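Local coordinates for protein sulfur oxygenase/reductase (Halothiobacillus neapolitanus, PDB 6QPA) that probably catalyses the oxygen-dependent disproportionation of elemental sulfur at a mononuclear iron site, within an assembly of 24 chains, at residues K83-H88 / K200-S205; P117-V122 / P250-V255; F77-W82 / V160-H165; P229-N232 / K238-D241. All blocks are in the same frame, centred on the assembly; numbering follows the deposited sequence.

Contact 1. Residues K83-H88 / K200-S205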
loop_
_atom_site.group_PDB
_atom_site.type_symbol
_atom_site.label_atom_id
_atom_site.label_comp_id
_atom_site.label_asym_id
_atom_site.label_seq_id
_atom_site.Cartn_x
_atom_site.Cartn_y
_atom_site.Cartn_z
ATOM N N LYS A 83 54.065 -40.535 -10.368
ATOM C CA LYS A 83 55.075 -41.562 -10.143
ATOM C C LYS A 83 56.340 -40.959 -9.555
ATOM O O LYS A 83 57.008 -41.596 -8.733
ATOM C CB LYS A 83 55.405 -42.293 -11.445
ATOM C CG LYS A 83 54.273 -43.139 -11.993
ATOM C CD LYS A 83 54.689 -43.864 -13.277
ATOM C CE LYS A 83 53.540 -44.694 -13.856
ATOM N NZ LYS A 83 53.917 -45.291 -15.184
ATOM N N ASP A 84 56.682 -39.731 -9.957
ATOM C CA ASP A 84 57.891 -39.072 -9.490
ATOM C C ASP A 84 57.808 -37.594 -9.816
ATOM O O ASP A 84 56.930 -37.150 -10.562
ATOM C CB ASP A 84 59.144 -39.695 -10.114
ATOM C CG ASP A 84 59.011 -39.885 -11.612
ATOM O OD1 ASP A 84 58.590 -38.948 -12.327
ATOM O OD2 ASP A 84 59.297 -40.999 -12.077
ATOM N N VAL A 85 58.769 -36.841 -9.271
ATOM C CA VAL A 85 58.832 -35.407 -9.520
ATOM C C VAL A 85 58.991 -35.135 -11.008
ATOM O O VAL A 85 58.313 -34.270 -11.568
ATOM C CB VAL A 85 59.984 -34.788 -8.706
ATOM C CG1 VAL A 85 60.326 -33.382 -9.208
ATOM C CG2 VAL A 85 59.626 -34.751 -7.238
ATOM N N HIS A 86 59.857 -35.906 -11.680
ATOM C CA HIS A 86 60.160 -35.635 -13.082
ATOM C C HIS A 86 58.908 -35.694 -13.940
ATOM O O HIS A 86 58.759 -34.913 -14.883
ATOM C CB HIS A 86 61.187 -36.632 -13.631
ATOM C CG HIS A 86 61.531 -36.387 -15.073
ATOM N ND1 HIS A 86 60.878 -37.012 -16.117
ATOM C CD2 HIS A 86 62.425 -35.544 -15.647
ATOM C CE1 HIS A 86 61.372 -36.589 -17.266
ATOM N NE2 HIS A 86 62.317 -35.702 -17.008
ATOM N N SER A 87 58.011 -36.634 -13.642
ATOM C CA SER A 87 56.790 -36.746 -14.427
ATOM C C SER A 87 55.963 -35.474 -14.335
ATOM O O SER A 87 55.448 -34.986 -15.347
ATOM C CB SER A 87 55.993 -37.965 -13.981
ATOM O OG SER A 87 56.744 -39.139 -14.260
ATOM N N HIS A 88 55.837 -34.914 -13.138
ATOM C CA HIS A 88 55.071 -33.683 -12.997
ATOM C C HIS A 88 55.746 -32.528 -13.728
ATOM O O HIS A 88 55.091 -31.772 -14.456
ATOM C CB HIS A 88 54.877 -33.365 -11.514
ATOM C CG HIS A 88 54.113 -32.101 -11.250
ATOM N ND1 HIS A 88 54.685 -31.000 -10.646
ATOM C CD2 HIS A 88 52.829 -31.761 -11.506
ATOM C CE1 HIS A 88 53.783 -30.041 -10.532
ATOM N NE2 HIS A 88 52.645 -30.481 -11.040
ATOM N N LYS A 200 55.015 -35.018 3.919
ATOM C CA LYS A 200 56.195 -34.238 4.295
ATOM C C LYS A 200 56.643 -33.422 3.090
ATOM O O LYS A 200 56.929 -33.992 2.035
ATOM C CB LYS A 200 57.330 -35.168 4.735
ATOM C CG LYS A 200 58.606 -34.456 5.207
ATOM C CD LYS A 200 59.720 -35.461 5.383
ATOM C CE LYS A 200 61.004 -34.817 5.893
ATOM N NZ LYS A 200 62.070 -35.865 5.824
ATOM N N GLN A 201 56.718 -32.105 3.243
ATOM C CA GLN A 201 57.175 -31.261 2.144
ATOM C C GLN A 201 58.683 -31.414 1.959
ATOM O O GLN A 201 59.441 -31.256 2.916
ATOM C CB GLN A 201 56.830 -29.793 2.409
ATOM C CG GLN A 201 57.380 -28.894 1.288
ATOM C CD GLN A 201 57.271 -27.398 1.541
ATOM O OE1 GLN A 201 58.150 -26.644 1.125
ATOM N NE2 GLN A 201 56.195 -26.958 2.219
ATOM N N PHE A 202 59.125 -31.720 0.729
ATOM C CA PHE A 202 60.553 -31.833 0.449
ATOM C C PHE A 202 61.003 -30.959 -0.717
ATOM O O PHE A 202 62.172 -31.020 -1.088
ATOM C CB PHE A 202 60.967 -33.303 0.196
ATOM C CG PHE A 202 60.391 -33.904 -1.076
ATOM C CD1 PHE A 202 59.124 -34.482 -1.090
ATOM C CD2 PHE A 202 61.121 -33.891 -2.253
ATOM C CE1 PHE A 202 58.592 -35.032 -2.258
ATOM C CE2 PHE A 202 60.602 -34.439 -3.433
ATOM C CZ PHE A 202 59.327 -35.005 -3.436
ATOM N N GLY A 203 60.128 -30.142 -1.289
ATOM C CA GLY A 203 60.529 -29.248 -2.360
ATOM C C GLY A 203 59.312 -28.548 -2.928
ATOM O O GLY A 203 58.173 -28.811 -2.518
ATOM N N VAL A 204 59.571 -27.640 -3.879
ATOM C CA VAL A 204 58.521 -26.834 -4.512
ATOM C C VAL A 204 58.749 -26.788 -6.015
ATOM O O VAL A 204 59.890 -26.702 -6.477
ATOM C CB VAL A 204 58.467 -25.398 -3.949
ATOM C CG1 VAL A 204 57.344 -24.595 -4.632
ATOM C CG2 VAL A 204 58.227 -25.429 -2.433
ATOM N N SER A 205 57.659 -26.841 -6.785
ATOM C CA SER A 205 57.756 -26.683 -8.233
ATOM C C SER A 205 57.740 -25.196 -8.569
ATOM O O SER A 205 56.807 -24.480 -8.199
ATOM C CB SER A 205 56.618 -27.409 -8.948
ATOM O OG SER A 205 56.664 -27.131 -10.340
#
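The Phe202 ring turns one edge to Val85, whose CG2 lies near the ring plane 3.8 Å from Phe202 CZ, while Lys200 O sits in the plane at another part of the edge. The second ring, His88, has Ser205 OG placed obliquely to it and meets the rings of Trp82 and Tyr118 at steep angles. His88 belongs to the facial triad of two histidines and one carboxylate: its NE2 binds iron together with His92 and Glu116, the two histidines being spaced as in an HExxH helix. Its other nitrogen, ND1, is hydrogen-bonded to Tyr118 OH, which should fix the turn of the imidazole. Ser205 is small enough to stand beside His88, with OG 4.1 Å from His88 CE1, and it spends that hydroxyl on Glu89 and Gly208. Phe202 holds CG between its backbone N and carbonyl carbon (chi1 67°), a crowded position that directs the ring toward the helix, where a branched apolar residue such as Val85 slides past it. Asp84, a classic N-cap residue, begins this iron-binding helix: Asp84 OD1 takes both Ser87 N, at 2.7 Å and nearly along the C-O axis, and Ser87 OG, which approaches from the syn side 34° out of the carboxylate plane.

Contact 2. Residues P117-V122 / P250-V255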
loop_
_atom_site.group_PDB
_atom_site.type_symbol
_atom_site.label_atom_id
_atom_site.label_comp_id
_atom_site.label_asym_id
_atom_site.label_seq_id
_atom_site.Cartn_x
_atom_site.Cartn_y
_atom_site.Cartn_z
ATOM N N PRO A 117 54.016 -26.984 -3.568
ATOM C CA PRO A 117 55.080 -27.822 -3.003
ATOM C C PRO A 117 54.865 -29.291 -3.336
ATOM O O PRO A 117 53.751 -29.748 -3.610
ATOM C CB PRO A 117 54.959 -27.591 -1.486
ATOM C CG PRO A 117 53.925 -26.483 -1.313
ATOM C CD PRO A 117 53.063 -26.548 -2.531
ATOM N N TYR A 118 55.963 -30.028 -3.285
ATOM C CA TYR A 118 55.987 -31.476 -3.451
ATOM C C TYR A 118 55.993 -32.166 -2.087
ATOM O O TYR A 118 56.686 -31.725 -1.158
ATOM C CB TYR A 118 57.226 -31.906 -4.232
ATOM C CG TYR A 118 57.204 -31.628 -5.721
ATOM C CD1 TYR A 118 56.442 -32.415 -6.577
ATOM C CD2 TYR A 118 57.998 -30.617 -6.284
ATOM C CE1 TYR A 118 56.435 -32.200 -7.955
ATOM C CE2 TYR A 118 57.997 -30.395 -7.672
ATOM C CZ TYR A 118 57.209 -31.195 -8.492
ATOM O OH TYR A 118 57.185 -31.014 -9.845
ATOM N N PHE A 119 55.220 -33.257 -1.971
ATOM C CA PHE A 119 55.071 -33.965 -0.711
ATOM C C PHE A 119 55.365 -35.444 -0.874
ATOM O O PHE A 119 54.940 -36.088 -1.837
ATOM C CB PHE A 119 53.662 -33.792 -0.116
ATOM C CG PHE A 119 53.399 -32.404 0.339
ATOM C CD1 PHE A 119 52.984 -31.450 -0.563
ATOM C CD2 PHE A 119 53.629 -32.037 1.653
ATOM C CE1 PHE A 119 52.774 -30.150 -0.158
ATOM C CE2 PHE A 119 53.431 -30.742 2.068
ATOM C CZ PHE A 119 52.989 -29.790 1.152
ATOM N N GLU A 120 56.077 -35.967 0.100
ATOM C CA GLU A 120 56.274 -37.387 0.253
ATOM C C GLU A 120 55.196 -37.952 1.167
ATOM O O GLU A 120 54.843 -37.345 2.183
ATOM C CB GLU A 120 57.673 -37.645 0.825
ATOM C CG GLU A 120 57.879 -39.044 1.340
ATOM C CD GLU A 120 59.192 -39.206 2.092
ATOM O OE1 GLU A 120 60.022 -38.263 2.087
ATOM O OE2 GLU A 120 59.381 -40.286 2.685
ATOM N N VAL A 121 54.660 -39.108 0.792
ATOM C CA VAL A 121 53.703 -39.815 1.628
ATOM C C VAL A 121 54.517 -40.654 2.606
ATOM O O VAL A 121 55.018 -41.717 2.257
ATOM C CB VAL A 121 52.737 -40.662 0.802
ATOM C CG1 VAL A 121 51.747 -41.383 1.729
ATOM C CG2 VAL A 121 51.975 -39.769 -0.171
ATOM N N VAL A 122 54.654 -40.153 3.833
ATOM C CA VAL A 122 55.452 -40.820 4.864
ATOM C C VAL A 122 54.781 -42.112 5.303
ATOM O O VAL A 122 55.430 -43.149 5.470
ATOM C CB VAL A 122 55.648 -39.875 6.065
ATOM C CG1 VAL A 122 56.313 -40.597 7.199
ATOM C CG2 VAL A 122 56.436 -38.627 5.652
ATOM N N PRO A 250 61.420 -24.413 9.003
ATOM C CA PRO A 250 61.260 -25.758 9.579
ATOM C C PRO A 250 60.411 -26.664 8.687
ATOM O O PRO A 250 59.551 -26.170 7.974
ATOM C CB PRO A 250 60.539 -25.492 10.912
ATOM C CG PRO A 250 60.859 -24.083 11.244
ATOM C CD PRO A 250 60.951 -23.364 9.923
ATOM N N THR A 251 60.692 -27.961 8.714
ATOM C CA THR A 251 60.004 -28.906 7.854
ATOM C C THR A 251 58.505 -28.841 8.050
ATOM O O THR A 251 58.004 -28.929 9.182
ATOM C CB THR A 251 60.490 -30.320 8.145
ATOM O OG1 THR A 251 61.916 -30.372 8.005
ATOM C CG2 THR A 251 59.825 -31.299 7.206
ATOM N N GLN A 252 57.782 -28.720 6.942
ATOM C CA GLN A 252 56.329 -28.732 6.996
ATOM C C GLN A 252 55.810 -30.142 6.799
ATOM O O GLN A 252 56.220 -30.837 5.864
ATOM C CB GLN A 252 55.717 -27.825 5.928
ATOM C CG GLN A 252 54.201 -27.922 5.895
ATOM C CD GLN A 252 53.617 -27.091 4.787
ATOM O OE1 GLN A 252 53.945 -27.296 3.627
ATOM N NE2 GLN A 252 52.766 -26.134 5.137
ATOM N N TYR A 253 54.898 -30.554 7.670
ATOM C CA TYR A 253 54.112 -31.763 7.471
ATOM C C TYR A 253 52.648 -31.390 7.360
ATOM O O TYR A 253 52.147 -30.603 8.174
ATOM C CB TYR A 253 54.294 -32.749 8.627
ATOM C CG TYR A 253 55.637 -33.465 8.664
ATOM C CD1 TYR A 253 56.757 -32.861 9.203
ATOM C CD2 TYR A 253 55.761 -34.771 8.194
ATOM C CE1 TYR A 253 57.987 -33.531 9.253
ATOM C CE2 TYR A 253 56.982 -35.456 8.241
ATOM C CZ TYR A 253 58.089 -34.830 8.767
ATOM O OH TYR A 253 59.283 -35.518 8.833
ATOM N N LEU A 254 51.964 -31.962 6.370
ATOM C CA LEU A 254 50.515 -31.855 6.249
ATOM C C LEU A 254 49.899 -33.178 6.655
ATOM O O LEU A 254 50.211 -34.217 6.062
ATOM C CB LEU A 254 50.093 -31.506 4.829
ATOM C CG LEU A 254 50.621 -30.153 4.397
ATOM C CD1 LEU A 254 50.063 -29.794 3.016
ATOM C CD2 LEU A 254 50.205 -29.133 5.441
ATOM N N VAL A 255 49.021 -33.140 7.651
ATOM C CA VAL A 255 48.337 -34.336 8.118
ATOM C C VAL A 255 46.944 -34.349 7.494
ATOM O O VAL A 255 46.071 -33.562 7.870
ATOM C CB VAL A 255 48.293 -34.383 9.650
ATOM C CG1 VAL A 255 47.437 -35.566 10.120
ATOM C CG2 VAL A 255 49.728 -34.475 10.205
#
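Phe119 reaches from strand 117-122 toward Leu254 and Gln252 of strand 251-255, two strands of the alpha/beta barrel that are not neighbours but both pair with strand 193-204. Their axes come within 8.7 Å at 64°, a gap that calls for a long side chain. From CB, with CG anti to the carbonyl carbon (chi1 -68°), the ring first passes the intervening strand, CD2 lying 3.5 Å from Gln201 N. Next along that side, Phe119 CE2 meets both CG and CD1 of Leu254, the latter at 3.6 Å. At the tip, Phe119 CZ touches Leu254 CD1 at 3.5 Å and, near the ring plane, Gln252 OE1 at 3.6 Å; ring and amide planes are 33° apart. Gln252 suits this buried place because both ends of its amide are engaged: NE2 bonds to Asp164, and OE1 receives a weak bond from Gln201. Were Phe119 replaced by an alanine, the ring atoms against Leu254 CD1 and Gln252 OE1 would be gone, which would probably open a gap there and let the leucine turn more easily. Farther along, Val122 crosses Tyr253 at about a right angle; the tyrosine anchors its hydroxyl on Glu176, and Val122 CG2 rests at the ring edge, 4.1 Å from Tyr253 CE2.

Contact 3. Residues F77-W82 / V160-H165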
loop_
_atom_site.group_PDB
_atom_site.type_symbol
_atom_site.label_atom_id
_atom_site.label_comp_id
_atom_site.label_asym_id
_atom_site.label_seq_id
_atom_site.Cartn_x
_atom_site.Cartn_y
_atom_site.Cartn_z
ATOM N N PHE A 77 42.903 -26.310 -2.803
ATOM C CA PHE A 77 44.070 -27.180 -2.897
ATOM C C PHE A 77 43.795 -28.234 -3.949
ATOM O O PHE A 77 42.795 -28.952 -3.858
ATOM C CB PHE A 77 44.372 -27.896 -1.576
ATOM C CG PHE A 77 44.990 -27.031 -0.513
ATOM C CD1 PHE A 77 44.909 -25.652 -0.566
ATOM C CD2 PHE A 77 45.660 -27.623 0.556
ATOM C CE1 PHE A 77 45.471 -24.865 0.433
ATOM C CE2 PHE A 77 46.238 -26.851 1.552
ATOM C CZ PHE A 77 46.141 -25.458 1.489
ATOM N N GLN A 78 44.683 -28.359 -4.916
ATOM C CA GLN A 78 44.561 -29.402 -5.927
ATOM C C GLN A 78 45.719 -30.373 -5.733
ATOM O O GLN A 78 46.878 -30.003 -5.931
ATOM C CB GLN A 78 44.537 -28.812 -7.341
ATOM C CG GLN A 78 43.252 -28.035 -7.679
ATOM C CD GLN A 78 43.288 -27.314 -9.038
ATOM O OE1 GLN A 78 44.291 -26.707 -9.410
ATOM N NE2 GLN A 78 42.185 -27.392 -9.779
ATOM N N TYR A 79 45.423 -31.593 -5.292
ATOM C CA TYR A 79 46.436 -32.639 -5.300
ATOM C C TYR A 79 46.569 -33.172 -6.707
ATOM O O TYR A 79 45.569 -33.548 -7.313
ATOM C CB TYR A 79 46.080 -33.829 -4.407
ATOM C CG TYR A 79 45.972 -33.613 -2.924
ATOM C CD1 TYR A 79 45.859 -32.347 -2.374
ATOM C CD2 TYR A 79 45.950 -34.710 -2.070
ATOM C CE1 TYR A 79 45.737 -32.176 -1.010
ATOM C CE2 TYR A 79 45.836 -34.558 -0.706
ATOM C CZ TYR A 79 45.726 -33.293 -0.173
ATOM O OH TYR A 79 45.601 -33.160 1.200
ATOM N N THR A 80 47.787 -33.254 -7.215
ATOM C CA THR A 80 48.062 -34.116 -8.354
ATOM C C THR A 80 49.106 -35.125 -7.919
ATOM O O THR A 80 50.049 -34.781 -7.206
ATOM C CB THR A 80 48.528 -33.353 -9.610
ATOM O OG1 THR A 80 49.657 -32.548 -9.290
ATOM C CG2 THR A 80 47.379 -32.461 -10.156
ATOM N N VAL A 81 48.881 -36.377 -8.284
ATOM C CA VAL A 81 49.641 -37.512 -7.773
ATOM C C VAL A 81 50.441 -38.122 -8.921
ATOM O O VAL A 81 49.905 -38.342 -10.018
ATOM C CB VAL A 81 48.685 -38.522 -7.113
ATOM C CG1 VAL A 81 49.461 -39.642 -6.422
ATOM C CG2 VAL A 81 47.770 -37.750 -6.108
ATOM N N TRP A 82 51.723 -38.392 -8.669
ATOM C CA TRP A 82 52.704 -38.652 -9.716
ATOM C C TRP A 82 53.598 -39.822 -9.341
ATOM O O TRP A 82 53.903 -40.038 -8.163
ATOM C CB TRP A 82 53.601 -37.420 -9.959
ATOM C CG TRP A 82 52.803 -36.251 -10.362
ATOM C CD1 TRP A 82 52.264 -35.290 -9.541
ATOM C CD2 TRP A 82 52.374 -35.944 -11.682
ATOM N NE1 TRP A 82 51.557 -34.383 -10.290
ATOM C CE2 TRP A 82 51.597 -34.768 -11.606
ATOM C CE3 TRP A 82 52.584 -36.539 -12.934
ATOM C CZ2 TRP A 82 51.025 -34.175 -12.741
ATOM C CZ3 TRP A 82 52.021 -35.943 -14.064
ATOM C CH2 TRP A 82 51.260 -34.772 -13.956
ATOM N N VAL A 160 37.459 -33.576 4.096
ATOM C CA VAL A 160 38.906 -33.723 4.180
ATOM C C VAL A 160 39.435 -32.597 5.048
ATOM O O VAL A 160 39.106 -31.420 4.843
ATOM C CB VAL A 160 39.578 -33.752 2.796
ATOM C CG1 VAL A 160 41.116 -33.772 2.941
ATOM C CG2 VAL A 160 39.111 -34.987 2.018
ATOM N N VAL A 161 40.236 -32.964 6.031
ATOM C CA VAL A 161 40.854 -32.019 6.942
ATOM C C VAL A 161 42.362 -32.093 6.743
ATOM O O VAL A 161 42.910 -33.187 6.572
ATOM C CB VAL A 161 40.432 -32.376 8.380
ATOM C CG1 VAL A 161 41.437 -31.943 9.339
ATOM C CG2 VAL A 161 39.057 -31.761 8.680
ATOM N N ILE A 162 43.030 -30.941 6.724
ATOM C CA ILE A 162 44.488 -30.896 6.582
ATOM C C ILE A 162 45.074 -30.136 7.767
ATOM O O ILE A 162 44.758 -28.954 7.970
ATOM C CB ILE A 162 44.928 -30.246 5.264
ATOM C CG1 ILE A 162 44.313 -30.989 4.069
ATOM C CG2 ILE A 162 46.470 -30.255 5.177
ATOM C CD1 ILE A 162 44.679 -30.370 2.713
ATOM N N GLY A 163 45.915 -30.812 8.544
ATOM C CA GLY A 163 46.586 -30.207 9.676
ATOM C C GLY A 163 47.997 -29.774 9.322
ATOM O O GLY A 163 48.831 -30.594 8.945
ATOM N N ASP A 164 48.252 -28.466 9.437
ATOM C CA ASP A 164 49.537 -27.878 9.095
ATOM C C ASP A 164 50.464 -27.911 10.315
ATOM O O ASP A 164 50.151 -27.337 11.364
ATOM C CB ASP A 164 49.330 -26.446 8.597
ATOM C CG ASP A 164 50.540 -25.909 7.852
ATOM O OD1 ASP A 164 51.628 -26.485 8.013
ATOM O OD2 ASP A 164 50.413 -24.934 7.087
ATOM N N HIS A 165 51.610 -28.567 10.176
ATOM C CA HIS A 165 52.581 -28.679 11.254
ATOM C C HIS A 165 53.948 -28.256 10.740
ATOM O O HIS A 165 54.383 -28.729 9.683
ATOM C CB HIS A 165 52.682 -30.112 11.780
ATOM C CG HIS A 165 51.389 -30.696 12.250
ATOM N ND1 HIS A 165 50.379 -31.072 11.388
ATOM C CD2 HIS A 165 50.951 -30.995 13.498
ATOM C CE1 HIS A 165 49.366 -31.559 12.085
ATOM N NE2 HIS A 165 49.689 -31.530 13.368
#
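Ile162 carries strand 160-165 onto Phe77 and Tyr79, with Val160, two residues earlier, directing its side chain the same way without reaching them and packing instead on His256 and Glu258. At Ile162, CG1 stands anti to the carbonyl carbon (chi1 -57°) and the chain then runs extended (chi2 178°), which drives CD1 between the two aromatic residues. The methyl lies oblique to the phenylalanine ring, 3.6 Å from Phe77 CD2. Tyr79 arrives from the opposite direction and presents its edge, so that Ile162 CD1 comes within 3.3 Å of Tyr79 OH, a snug fit for a methyl group against an oxygen; that hydroxyl has its polar partner in His256. The contact lies deep inside the barrel, its centre about 1 Å from the centre of the chain, where strands 74-82 and 159-167 face each other with strands 42-53 and 290-305 linking them round one side. Isoleucine suits the place because its ethyl arm, CG1 to CD1, reaches out from a beta-branched, well-restrained CB; the nearest CA atoms, those of Phe77 and Ile162, are 10.2 Å apart. Gly163 follows, and a side chain there would be crowded by His165 CE1. Past Asp164, His165 folds back so that its ND1 gives a weak bond to Gly163 O (2.9 Å), while its ring meets that of Phe175.

Contact 4. Residues P229-N232 / K238-D241. With SO4 (sulfate ion), chain Z.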
loop_
_atom_site.group_PDB
_atom_site.type_symbol
_atom_site.label_atom_id
_atom_site.label_comp_id
_atom_site.label_asym_id
_atom_site.label_seq_id
_atom_site.Cartn_x
_atom_site.Cartn_y
_atom_site.Cartn_z
ATOM N N PRO A 229 54.768 -16.776 -21.971
ATOM C CA PRO A 229 56.225 -16.608 -21.907
ATOM C C PRO A 229 56.928 -17.905 -22.280
ATOM O O PRO A 229 56.313 -18.965 -22.397
ATOM C CB PRO A 229 56.479 -16.240 -20.441
ATOM C CG PRO A 229 55.351 -16.889 -19.703
ATOM C CD PRO A 229 54.148 -16.793 -20.633
ATOM N N GLU A 230 58.239 -17.798 -22.491
ATOM C CA GLU A 230 59.079 -18.985 -22.631
ATOM C C GLU A 230 59.168 -19.752 -21.314
ATOM O O GLU A 230 59.173 -19.167 -20.229
ATOM C CB GLU A 230 60.482 -18.595 -23.103
ATOM C CG GLU A 230 60.536 -18.044 -24.514
ATOM C CD GLU A 230 59.929 -19.003 -25.528
ATOM O OE1 GLU A 230 58.863 -18.679 -26.094
ATOM O OE2 GLU A 230 60.503 -20.097 -25.734
ATOM N N TYR A 231 59.230 -21.075 -21.416
ATOM C CA TYR A 231 59.456 -21.920 -20.253
ATOM C C TYR A 231 60.830 -21.608 -19.663
ATOM O O TYR A 231 61.859 -21.940 -20.260
ATOM C CB TYR A 231 59.321 -23.388 -20.668
ATOM C CG TYR A 231 59.560 -24.404 -19.581
ATOM C CD1 TYR A 231 60.841 -24.870 -19.310
ATOM C CD2 TYR A 231 58.496 -24.905 -18.815
ATOM C CE1 TYR A 231 61.067 -25.818 -18.288
ATOM C CE2 TYR A 231 58.710 -25.846 -17.817
ATOM C CZ TYR A 231 60.006 -26.295 -17.555
ATOM O OH TYR A 231 60.228 -27.221 -16.563
ATOM N N ASN A 232 60.859 -20.967 -18.497
ATOM C CA ASN A 232 62.119 -20.588 -17.873
ATOM C C ASN A 232 61.848 -20.132 -16.446
ATOM O O ASN A 232 60.744 -19.680 -16.125
ATOM C CB ASN A 232 62.836 -19.501 -18.676
ATOM C CG ASN A 232 64.346 -19.427 -18.359
ATOM O OD1 ASN A 232 64.901 -20.292 -17.702
ATOM N ND2 ASN A 232 64.993 -18.391 -18.839
ATOM N N LYS A 238 65.509 -26.235 -17.795
ATOM C CA LYS A 238 65.467 -27.680 -17.985
ATOM C C LYS A 238 64.338 -28.303 -17.168
ATOM O O LYS A 238 63.813 -27.707 -16.228
ATOM C CB LYS A 238 66.804 -28.319 -17.613
ATOM C CG LYS A 238 67.947 -27.819 -18.504
ATOM C CD LYS A 238 67.623 -28.032 -19.997
ATOM C CE LYS A 238 68.741 -27.530 -20.887
ATOM N NZ LYS A 238 68.897 -26.045 -20.818
ATOM N N VAL A 239 63.951 -29.510 -17.571
ATOM C CA VAL A 239 62.962 -30.299 -16.849
ATOM C C VAL A 239 63.684 -30.994 -15.700
ATOM O O VAL A 239 64.586 -31.807 -15.923
ATOM C CB VAL A 239 62.288 -31.322 -17.775
ATOM C CG1 VAL A 239 61.280 -32.172 -17.003
ATOM C CG2 VAL A 239 61.658 -30.633 -18.978
ATOM N N HIS A 240 63.303 -30.664 -14.474
ATOM C CA HIS A 240 64.020 -31.144 -13.299
ATOM C C HIS A 240 63.574 -32.532 -12.862
ATOM O O HIS A 240 62.398 -32.886 -12.972
ATOM C CB HIS A 240 63.846 -30.159 -12.150
ATOM C CG HIS A 240 64.638 -28.911 -12.330
ATOM N ND1 HIS A 240 64.238 -27.889 -13.161
ATOM C CD2 HIS A 240 65.826 -28.531 -11.808
ATOM C CE1 HIS A 240 65.142 -26.927 -13.138
ATOM N NE2 HIS A 240 66.119 -27.294 -12.328
ATOM N N ASP A 241 64.549 -33.314 -12.382
ATOM C CA ASP A 241 64.328 -34.596 -11.717
ATOM C C ASP A 241 63.988 -34.424 -10.243
ATOM O O ASP A 241 63.335 -35.291 -9.649
ATOM C CB ASP A 241 65.598 -35.441 -11.794
ATOM C CG ASP A 241 65.770 -36.118 -13.112
ATOM O OD1 ASP A 241 64.812 -36.137 -13.911
ATOM O OD2 ASP A 241 66.881 -36.623 -13.354
HETATM S S SO4 Z . 67.792 -32.071 -11.332
HETATM O O1 SO4 Z . 68.499 -30.834 -11.663
HETATM O O2 SO4 Z . 66.677 -31.741 -10.448
HETATM O O3 SO4 Z . 67.270 -32.677 -12.553
HETATM O O4 SO4 Z . 68.691 -33.022 -10.663
HETATM O O HOH W 1 61.528 -27.959 -14.162
#
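Tyr231 points its hydroxyl end at the backbone of Lys238 and Val239, and the tyrosine ring turns its edge to the carbonyl of Lys238: Lys238 O lies in the ring plane, 3.6 Å from Tyr231 OH. With CG anti to the backbone N (chi1 179°), the tyrosine extends from its own segment across to the other. His240 stands beyond, its ring tilted roughly 40° from that of Tyr231, and a water joins the two. This water donates to Tyr231 OH at 2.8 Å and is hydrogen-bonded to His240 ND1 at 2.9 Å, lying in the imidazole plane. A phenol and an imidazole suit such a bridge, each offering a polar atom at the rim of a flat ring. Both segments belong to the irregular loop between helix 214-220 and strand 245-246, which lies against the iron-binding helix 85-94: Tyr231 meets His93 edge-to-face, and Val239, an apolar residue on a partly covered flank, packs on His86, Glu90 and His93. On the other side of CG, His240 CD2 is 3.5 Å from O1 of a sulfate that probably came from the crystallisation liquor, the oxygen sitting oblique to the ring. The anion is gripped by main chain: Asp241 N donates to sulfate O3 at 2.8 Å in a nearly straight bond (171°), and Lys242 N gives another. These amides probably offset the unfavourable nearness of the Asp241 carboxylate, whose CG is 3.8 Å from sulfate O3.

How the contacts relate
Contacts 1, 2 and 3 gather round one closed antiparallel barrel, their centres 9 to 13 Å apart, and their segments alternate along the chain, so distant parts of the sequence interlock. Strand 193-204, used by contact 1, lies between the two strands of contact 2, and strands 251-259 and 159-167 pair directly, joining contact 2 to contact 3 through Tyr253 N and His165 O. Strand 74-82 of contact 3 is followed, after a two-residue turn, by the iron-binding helix of contact 1. Contact 4 lies farther out, in a surface loop nested within the chain closed by contact 2, yet it touches contact 1 where His86 meets Asp241. The barrel core, the metal helix and its outer loop are thus connected in succession.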